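PDB 3IUZ: putative glyoxalase superfamily protein from Ralstonia eutropha, which probably acts as an iron(II)-dependent dioxygenase that converts 2-oxoadipate to 2-hydroxyglutarate, as in the 2-oxoadipate dioxygenase/decarboxylase family. Local coordinates for residues R284-A289 / R296-S301; A214-L219 / I229-N234; L58-T63 / G233-H238. All blocks are in the same frame, centred on the assembly; numbering follows the deposited sequence. Where two conformers were deposited one is given.

Along the chain, 58-63 comes first, followed by the helical pair of contact 2, the loop 233-238, and finally the hairpin of contact 1. Contacts 1 and 2 are neighbours, with centres about 8 Å apart: the hairpin of strands 281-287 and 293-306 rests on helices 213-222 and 224-232, with F286 against Y216 and R284 salt-bridged to E232. Contact 3 lies nearer the centre of the chain, its centre about 15 Å from that of contact 1 and 16 Å from that of contact 2. It shares G233 and N234 with contact 2, and S301 links it to contact 1. Together they pack helices 213-222 and 224-232 on the hairpin end of the mixed sheet, and tie the loop into strand 238-242 to helix 42-60.

Contact 1 (R284-A289 / R296-S301); sequences RQFIGA and RDVPGS
The F286 ring meets V298 at its edge, where methyl CG1 lies near the ring plane, 4.0 Å from CZ, while CB of R296 approaches CE1 obliquely at 3.6 Å. The ring of Y216, on helix 213-222, meets this phenyl group with planes about 55° apart. F286 holds its ring beside its backbone N (chi1 -60°), which brings CE1 and CZ to the partner strand. The other methyl of V298, CG2, packs 3.5 Å from CG of R284, the two side chains crossing at about a right angle. Behind these side chains runs the backbone of an antiparallel beta hairpin. R284 and R296 form a hydrogen-bonded pair in which R284 N donates to R296 O and R296 N to R284 O, each at 2.9 Å. R284, F286, R296 and V298 lie on one face of the hairpin, which packs against helices 213-222 and 224-232. Beyond the backbone, the arginine side chains contribute their aliphatic parts: the R296 guanidinium points off from the partner strand, and NE of R284 forms a salt bridge with E232. The contact combines a backbone pairing with an apolar layer, and the charge of R284 is carried past that layer to a carboxylate of helix 224-232.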
loop_
_atom_site.group_PDB
_atom_site.type_symbol
_atom_site.label_atom_id
_atom_site.label_comp_id
_atom_site.label_asym_id
_atom_site.label_seq_id
_atom_site.Cartn_x
_atom_site.Cartn_y
_atom_site.Cartn_z
ATOM N N ARG A 284 -7.348 -8.623 15.965
ATOM C CA ARG A 284 -8.508 -8.313 15.159
ATOM C C ARG A 284 -9.758 -8.900 15.767
ATOM O O ARG A 284 -9.725 -9.935 16.468
ATOM C CB ARG A 284 -8.337 -8.864 13.733
ATOM C CG ARG A 284 -7.209 -8.230 12.934
ATOM C CD ARG A 284 -7.503 -6.748 12.561
ATOM N NE ARG A 284 -6.385 -6.159 11.824
ATOM C CZ ARG A 284 -5.571 -5.223 12.282
ATOM N NH1 ARG A 284 -5.739 -4.730 13.489
ATOM N NH2 ARG A 284 -4.575 -4.766 11.544
ATOM N N GLN A 285 -10.876 -8.241 15.463
ATOM C CA GLN A 285 -12.170 -8.684 15.925
ATOM C C GLN A 285 -12.889 -9.543 14.895
ATOM O O GLN A 285 -12.751 -9.374 13.699
ATOM C CB GLN A 285 -13.036 -7.480 16.274
ATOM C CG GLN A 285 -12.503 -6.697 17.453
ATOM C CD GLN A 285 -13.284 -5.443 17.717
ATOM O OE1 GLN A 285 -13.678 -4.722 16.799
ATOM N NE2 GLN A 285 -13.499 -5.165 18.981
ATOM N N PHE A 286 -13.680 -10.461 15.396
ATOM C CA PHE A 286 -14.516 -11.335 14.621
ATOM C C PHE A 286 -15.865 -11.559 15.310
ATOM O O PHE A 286 -15.993 -11.387 16.510
ATOM C CB PHE A 286 -13.883 -12.704 14.467
ATOM C CG PHE A 286 -12.567 -12.687 13.802
ATOM C CD1 PHE A 286 -11.416 -12.418 14.525
ATOM C CD2 PHE A 286 -12.452 -12.966 12.436
ATOM C CE1 PHE A 286 -10.163 -12.437 13.897
ATOM C CE2 PHE A 286 -11.227 -12.977 11.823
ATOM C CZ PHE A 286 -10.064 -12.712 12.565
ATOM N N ILE A 287 -16.848 -11.988 14.544
ATOM C CA ILE A 287 -18.166 -12.301 15.097
ATOM C C ILE A 287 -18.226 -13.778 15.363
ATOM O O ILE A 287 -18.013 -14.630 14.473
ATOM C CB ILE A 287 -19.316 -11.874 14.191
ATOM C CG1 ILE A 287 -19.188 -10.379 13.847
ATOM C CG2 ILE A 287 -20.696 -12.232 14.846
ATOM C CD1 ILE A 287 -19.240 -9.397 15.024
ATOM N N GLY A 288 -18.512 -14.081 16.624
ATOM C CA GLY A 288 -18.605 -15.454 17.097
ATOM C C GLY A 288 -19.912 -16.159 16.774
ATOM O O GLY A 288 -20.826 -15.558 16.239
ATOM N N ALA A 289 -19.978 -17.442 17.109
ATOM C CA ALA A 289 -21.115 -18.286 16.746
ATOM C C ALA A 289 -22.455 -17.770 17.311
ATOM O O ALA A 289 -23.511 -18.054 16.738
ATOM C CB ALA A 289 -20.890 -19.723 17.214
ATOM N N ARG A 296 -8.853 -12.390 17.753
ATOM C CA ARG A 296 -7.786 -13.315 17.461
ATOM C C ARG A 296 -6.577 -12.525 16.983
ATOM O O ARG A 296 -6.700 -11.407 16.478
ATOM C CB ARG A 296 -8.205 -14.281 16.357
ATOM C CG ARG A 296 -9.236 -15.283 16.754
ATOM C CD ARG A 296 -8.599 -16.382 17.596
ATOM N NE ARG A 296 -9.494 -17.509 17.730
ATOM C CZ ARG A 296 -10.573 -17.534 18.496
ATOM N NH1 ARG A 296 -10.942 -16.474 19.219
ATOM N NH2 ARG A 296 -11.302 -18.641 18.539
ATOM N N ASP A 297 -5.414 -13.148 17.129
ATOM C CA ASP A 297 -4.150 -12.600 16.657
ATOM C C ASP A 297 -3.885 -13.186 15.277
ATOM O O ASP A 297 -3.874 -14.408 15.104
ATOM C CB ASP A 297 -3.019 -12.965 17.612
ATOM C CG ASP A 297 -3.301 -12.481 19.033
ATOM O OD1 ASP A 297 -3.173 -11.266 19.286
ATOM O OD2 ASP A 297 -3.648 -13.326 19.867
ATOM N N VAL A 298 -3.717 -12.317 14.277
ATOM C CA VAL A 298 -3.627 -12.825 12.907
ATOM C C VAL A 298 -2.455 -12.089 12.250
ATOM O O VAL A 298 -2.014 -11.085 12.775
ATOM C CB VAL A 298 -4.956 -12.571 12.131
ATOM C CG1 VAL A 298 -6.104 -13.348 12.712
ATOM C CG2 VAL A 298 -5.286 -11.030 12.039
ATOM N N PRO A 299 -1.958 -12.580 11.104
ATOM C CA PRO A 299 -0.858 -11.880 10.443
ATOM C C PRO A 299 -1.298 -10.524 9.929
ATOM O O PRO A 299 -2.368 -10.415 9.338
ATOM C CB PRO A 299 -0.520 -12.789 9.269
ATOM C CG PRO A 299 -0.988 -14.092 9.652
ATOM C CD PRO A 299 -2.236 -13.867 10.460
ATOM N N GLY A 300 -0.455 -9.515 10.155
ATOM C CA GLY A 300 -0.719 -8.184 9.713
ATOM C C GLY A 300 0.121 -7.956 8.457
ATOM O O GLY A 300 0.226 -8.804 7.569
ATOM N N SER A 301 0.746 -6.821 8.423
ATOM C CA SER A 301 1.531 -6.393 7.264
ATOM C C SER A 301 3.023 -6.470 7.563
ATOM O O SER A 301 3.421 -6.747 8.705
ATOM C CB SER A 301 1.100 -4.974 6.945
ATOM O OG SER A 301 -0.268 -4.981 6.556
#

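Contact 2 (A214-L219 / I229-N234); sequences ADYETL and IATEGN
Helices 213-222 and 224-232 come together here with Y216 and A230 nearest by CA, 6.6 Å between the two CA atoms, and no hydrogen bond joins the two segments. The small side chain of A230 is consistent with this close approach: its CB receives the CD1 methyl of L219 at 3.7 Å. Beside it, T231 presents its methyl to Y216, with CG2 3.5 Å from CE1 and 3.7 Å from CD1, so that a single methyl touches two neighbouring carbons of the ring, coming in obliquely. Y216 swings CG opposite its backbone N (chi1 168°), carrying the ring across to the second helix. While the T231 methyl goes to the tyrosine, OG1, set between the backbone N and the carbonyl carbon (chi1 78°), lies 2.6 Å from E232 OE2 in a hydrogen bond on the anti lone pair of that oxygen, which also takes the salt bridge from R284. OG1 is bonded to W228 O as well, and the two bonds together fix the hydroxyl. The second helix closes with a 2.7 Å bond from G233 N to I229 O, after which the chain departs through the positive phi of G233. L219 also packs on F156, A159 and V160, so helix 213-222 has helix 154-164 against it, while Y216 and T231 both touch V298 on strand 293-306, bringing both helices to the hairpin.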
loop_
_atom_site.group_PDB
_atom_site.type_symbol
_atom_site.label_atom_id
_atom_site.label_comp_id
_atom_site.label_asym_id
_atom_site.label_seq_id
_atom_site.Cartn_x
_atom_site.Cartn_y
_atom_site.Cartn_z
ATOM N N ALA A 214 -16.252 -17.892 11.835
ATOM C CA ALA A 214 -16.485 -19.073 10.992
ATOM C C ALA A 214 -16.170 -18.843 9.525
ATOM O O ALA A 214 -15.661 -19.736 8.880
ATOM C CB ALA A 214 -17.913 -19.567 11.154
ATOM N N ASP A 215 -16.465 -17.654 8.997
ATOM C CA ASP A 215 -16.192 -17.391 7.587
ATOM C C ASP A 215 -14.698 -17.193 7.364
ATOM O O ASP A 215 -14.139 -17.701 6.378
ATOM C CB ASP A 215 -16.981 -16.157 7.089
ATOM C CG ASP A 215 -18.447 -16.427 6.998
ATOM O OD1 ASP A 215 -18.821 -17.629 6.926
ATOM O OD2 ASP A 215 -19.210 -15.454 7.009
ATOM N N TYR A 216 -14.058 -16.502 8.312
ATOM C CA TYR A 216 -12.602 -16.316 8.290
ATOM C C TYR A 216 -11.918 -17.664 8.197
ATOM O O TYR A 216 -11.029 -17.888 7.339
ATOM C CB TYR A 216 -12.094 -15.532 9.525
ATOM C CG TYR A 216 -10.585 -15.583 9.666
ATOM C CD1 TYR A 216 -9.770 -14.802 8.844
ATOM C CD2 TYR A 216 -9.963 -16.437 10.594
ATOM C CE1 TYR A 216 -8.386 -14.849 8.949
ATOM C CE2 TYR A 216 -8.536 -16.499 10.702
ATOM C CZ TYR A 216 -7.754 -15.715 9.908
ATOM O OH TYR A 216 -6.356 -15.773 9.971
ATOM N N GLU A 217 -12.391 -18.597 9.015
ATOM C CA GLU A 217 -11.805 -19.934 9.064
ATOM C C GLU A 217 -12.088 -20.717 7.789
ATOM O O GLU A 217 -11.202 -21.367 7.259
ATOM C CB GLU A 217 -12.256 -20.674 10.335
ATOM C CG GLU A 217 -11.698 -19.983 11.589
ATOM C CD GLU A 217 -12.349 -20.387 12.905
ATOM O OE1 GLU A 217 -13.432 -21.014 12.911
ATOM O OE2 GLU A 217 -11.749 -20.051 13.946
ATOM N N THR A 218 -13.305 -20.623 7.262
ATOM C CA THR A 218 -13.608 -21.246 5.954
ATOM C C THR A 218 -12.653 -20.765 4.874
ATOM O O THR A 218 -12.111 -21.577 4.086
ATOM C CB THR A 218 -15.038 -20.963 5.515
ATOM O OG1 THR A 218 -15.939 -21.608 6.429
ATOM C CG2 THR A 218 -15.293 -21.454 4.076
ATOM N N LEU A 219 -12.413 -19.454 4.842
ATOM C CA LEU A 219 -11.475 -18.905 3.859
ATOM C C LEU A 219 -10.078 -19.436 4.115
ATOM O O LEU A 219 -9.347 -19.833 3.183
ATOM C CB LEU A 219 -11.495 -17.366 3.873
ATOM C CG LEU A 219 -12.861 -16.652 3.576
ATOM C CD1 LEU A 219 -12.758 -15.144 3.839
ATOM C CD2 LEU A 219 -13.378 -16.926 2.185
ATOM N N ILE A 229 -7.136 -10.830 3.503
ATOM C CA ILE A 229 -8.028 -9.790 2.994
ATOM C C ILE A 229 -9.261 -9.643 3.870
ATOM O O ILE A 229 -9.702 -8.544 4.160
ATOM C CB ILE A 229 -8.417 -10.019 1.519
ATOM C CG1 ILE A 229 -7.156 -10.033 0.642
ATOM C CG2 ILE A 229 -9.403 -8.915 1.095
ATOM C CD1 ILE A 229 -7.372 -10.431 -0.827
ATOM N N ALA A 230 -9.790 -10.762 4.352
ATOM C CA ALA A 230 -10.931 -10.701 5.230
ATOM C C ALA A 230 -10.704 -9.866 6.478
ATOM O O ALA A 230 -11.632 -9.222 6.979
ATOM C CB ALA A 230 -11.418 -12.134 5.582
ATOM N N THR A 231 -9.476 -9.852 6.994
ATOM C CA THR A 231 -9.217 -9.127 8.229
ATOM C C THR A 231 -8.687 -7.730 7.937
ATOM O O THR A 231 -9.004 -6.797 8.673
ATOM C CB THR A 231 -8.245 -9.893 9.207
ATOM O OG1 THR A 231 -6.883 -9.744 8.769
ATOM C CG2 THR A 231 -8.600 -11.368 9.328
ATOM N N GLU A 232 -7.880 -7.592 6.891
ATOM C CA GLU A 232 -7.193 -6.303 6.605
ATOM C C GLU A 232 -7.791 -5.472 5.453
ATOM O O GLU A 232 -7.471 -4.293 5.295
ATOM C CB GLU A 232 -5.705 -6.548 6.249
ATOM C CG GLU A 232 -4.949 -7.387 7.254
ATOM C CD GLU A 232 -5.095 -6.844 8.649
ATOM O OE1 GLU A 232 -4.509 -5.758 8.892
ATOM O OE2 GLU A 232 -5.814 -7.494 9.452
ATOM N N GLY A 233 -8.655 -6.078 4.648
ATOM C CA GLY A 233 -9.279 -5.387 3.516
ATOM C C GLY A 233 -8.254 -4.837 2.533
ATOM O O GLY A 233 -7.320 -5.560 2.133
ATOM N N ASN A 234 -8.421 -3.559 2.176
ATOM C CA ASN A 234 -7.527 -2.890 1.237
ATOM C C ASN A 234 -6.370 -2.135 1.879
ATOM O O ASN A 234 -5.684 -1.351 1.201
ATOM C CB ASN A 234 -8.327 -1.914 0.371
ATOM C CG ASN A 234 -9.564 -2.539 -0.259
ATOM O OD1 ASN A 234 -10.659 -1.977 -0.155
ATOM N ND2 ASN A 234 -9.399 -3.664 -0.942
#

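Contact 3 (L58-T63 / G233-H238); sequences LDRVPT and GNAFNH
R60, at the junction between helices 42-60 and 62-73, reaches A235 and F236 in the loop that leads from helix 224-232 into strand 238-242 of the large mixed sheet. Its side chain starts from between the backbone N and the carbonyl carbon (chi1 71°) and then runs extended to NE, so that NH2 arrives at the loop backbone. NH2 donates to F236 O at 3.1 Å with a bent N-H...O angle of 145°. The donor lies in the carbonyl plane, on a lone pair, and the oxygen sits close to the guanidinium plane. The same nitrogen rests 3.6 Å from CB of F236 and 3.8 Å from CB of A235. A water accepts a hydrogen bond of 3.0 Å from F236 N and a weak one from R60 NH2, bridging the two donors. Where the loop passes into strand 238-242, H238 ND1 donates to N237 OD1 at 3.1 Å, nearly straight at 169°, with the oxygen in the imidazole plane, which helps orient the ring; it is also stacked on F302 and meets that of H82 nearly at a right angle. F236 O probably also accepts from S301 OG, so the carbonyl is gripped by a charged donor and a hydroxyl. Together with the water at F236 N, these bonds satisfy both polar backbone atoms of this buried residue and would help fix the loop where it enters the sheet.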
loop_
_atom_site.group_PDB
_atom_site.type_symbol
_atom_site.label_atom_id
_atom_site.label_comp_id
_atom_site.label_asym_id
_atom_site.label_seq_id
_atom_site.Cartn_x
_atom_site.Cartn_y
_atom_site.Cartn_z
ATOM N N LEU A 58 4.074 2.158 9.037
ATOM C CA LEU A 58 4.950 2.163 10.192
ATOM C C LEU A 58 4.164 2.100 11.514
ATOM O O LEU A 58 4.640 1.477 12.480
ATOM C CB LEU A 58 5.867 3.389 10.171
ATOM C CG LEU A 58 6.909 3.452 9.037
ATOM C CD1 LEU A 58 7.803 4.667 9.278
ATOM C CD2 LEU A 58 7.749 2.129 8.915
ATOM N N ASP A 59 2.990 2.741 11.564
ATOM C CA ASP A 59 2.175 2.729 12.776
ATOM C C ASP A 59 1.700 1.307 13.112
ATOM O O ASP A 59 1.332 1.056 14.243
ATOM C CB ASP A 59 0.916 3.582 12.612
ATOM C CG ASP A 59 1.204 5.079 12.518
ATOM O OD1 ASP A 59 2.287 5.520 12.923
ATOM O OD2 ASP A 59 0.308 5.816 12.042
ATOM N N ARG A 60 1.607 0.407 12.142
ATOM C CA ARG A 60 1.110 -0.935 12.454
ATOM C C ARG A 60 2.043 -2.088 12.064
ATOM O O ARG A 60 1.641 -3.276 12.092
ATOM C CB ARG A 60 -0.250 -1.148 11.831
ATOM C CG ARG A 60 -0.243 -1.270 10.349
ATOM C CD ARG A 60 -1.672 -1.402 9.867
ATOM N NE ARG A 60 -1.643 -1.656 8.438
ATOM C CZ ARG A 60 -1.440 -0.700 7.547
ATOM N NH1 ARG A 60 -1.299 0.570 7.965
ATOM N NH2 ARG A 60 -1.378 -0.999 6.245
ATOM N N VAL A 61 3.276 -1.727 11.719
ATOM C CA VAL A 61 4.325 -2.690 11.386
ATOM C C VAL A 61 5.548 -2.349 12.264
ATOM O O VAL A 61 6.477 -1.688 11.842
ATOM C CB VAL A 61 4.635 -2.665 9.917
ATOM C CG1 VAL A 61 5.728 -3.775 9.563
ATOM C CG2 VAL A 61 3.367 -2.877 9.098
ATOM N N PRO A 62 5.505 -2.770 13.556
ATOM C CA PRO A 62 6.524 -2.442 14.507
ATOM C C PRO A 62 7.949 -2.858 14.113
ATOM O O PRO A 62 8.872 -2.173 14.442
ATOM C CB PRO A 62 6.040 -3.118 15.797
ATOM C CG PRO A 62 4.958 -3.986 15.424
ATOM C CD PRO A 62 4.365 -3.452 14.190
ATOM N N THR A 63 8.128 -3.922 13.349
ATOM C CA THR A 63 9.469 -4.295 12.905
ATOM C C THR A 63 10.006 -3.272 11.907
ATOM O O THR A 63 11.202 -2.943 11.910
ATOM C CB THR A 63 9.471 -5.757 12.327
ATOM O OG1 THR A 63 8.873 -6.659 13.299
ATOM C CG2 THR A 63 10.842 -6.204 12.059
ATOM N N GLY A 233 -8.655 -6.078 4.648
ATOM C CA GLY A 233 -9.279 -5.387 3.516
ATOM C C GLY A 233 -8.254 -4.837 2.533
ATOM O O GLY A 233 -7.320 -5.560 2.133
ATOM N N ASN A 234 -8.421 -3.559 2.176
ATOM C CA ASN A 234 -7.527 -2.890 1.237
ATOM C C ASN A 234 -6.370 -2.135 1.879
ATOM O O ASN A 234 -5.684 -1.351 1.201
ATOM C CB ASN A 234 -8.327 -1.914 0.371
ATOM C CG ASN A 234 -9.564 -2.539 -0.259
ATOM O OD1 ASN A 234 -10.659 -1.977 -0.155
ATOM N ND2 ASN A 234 -9.399 -3.664 -0.942
ATOM N N ALA A 235 -6.109 -2.357 3.174
ATOM C CA ALA A 235 -4.913 -1.777 3.811
ATOM C C ALA A 235 -3.643 -2.304 3.131
ATOM O O ALA A 235 -3.623 -3.439 2.654
ATOM C CB ALA A 235 -4.893 -2.126 5.285
ATOM N N PHE A 236 -2.582 -1.521 3.069
ATOM C CA PHE A 236 -1.291 -1.996 2.530
ATOM C C PHE A 236 -0.864 -3.351 3.169
ATOM O O PHE A 236 -0.852 -3.478 4.412
ATOM C CB PHE A 236 -0.172 -0.965 2.809
ATOM C CG PHE A 236 0.015 0.137 1.749
ATOM C CD1 PHE A 236 -0.743 0.203 0.591
ATOM C CD2 PHE A 236 1.024 1.096 1.926
ATOM C CE1 PHE A 236 -0.518 1.233 -0.338
ATOM C CE2 PHE A 236 1.249 2.102 0.992
ATOM C CZ PHE A 236 0.510 2.163 -0.133
ATOM N N ASN A 237 -0.488 -4.314 2.334
ATOM C CA ASN A 237 0.020 -5.600 2.747
ATOM C C ASN A 237 1.498 -5.446 3.177
ATOM O O ASN A 237 1.971 -6.118 4.123
ATOM C CB ASN A 237 -0.080 -6.555 1.586
ATOM C CG ASN A 237 0.480 -7.925 1.883
ATOM O OD1 ASN A 237 1.574 -8.213 1.482
ATOM N ND2 ASN A 237 -0.290 -8.777 2.601
ATOM N N HIS A 238 2.215 -4.566 2.470
ATOM C CA HIS A 238 3.578 -4.276 2.803
ATOM C C HIS A 238 4.028 -2.991 2.141
ATOM O O HIS A 238 3.385 -2.507 1.176
ATOM C CB HIS A 238 4.491 -5.477 2.450
ATOM C CG HIS A 238 4.662 -5.729 0.977
ATOM N ND1 HIS A 238 3.957 -6.700 0.292
ATOM C CD2 HIS A 238 5.483 -5.151 0.065
ATOM C CE1 HIS A 238 4.354 -6.723 -0.968
ATOM N NE2 HIS A 238 5.247 -5.766 -1.140
HETATM O O HOH W 1 -2.889 0.997 4.614
#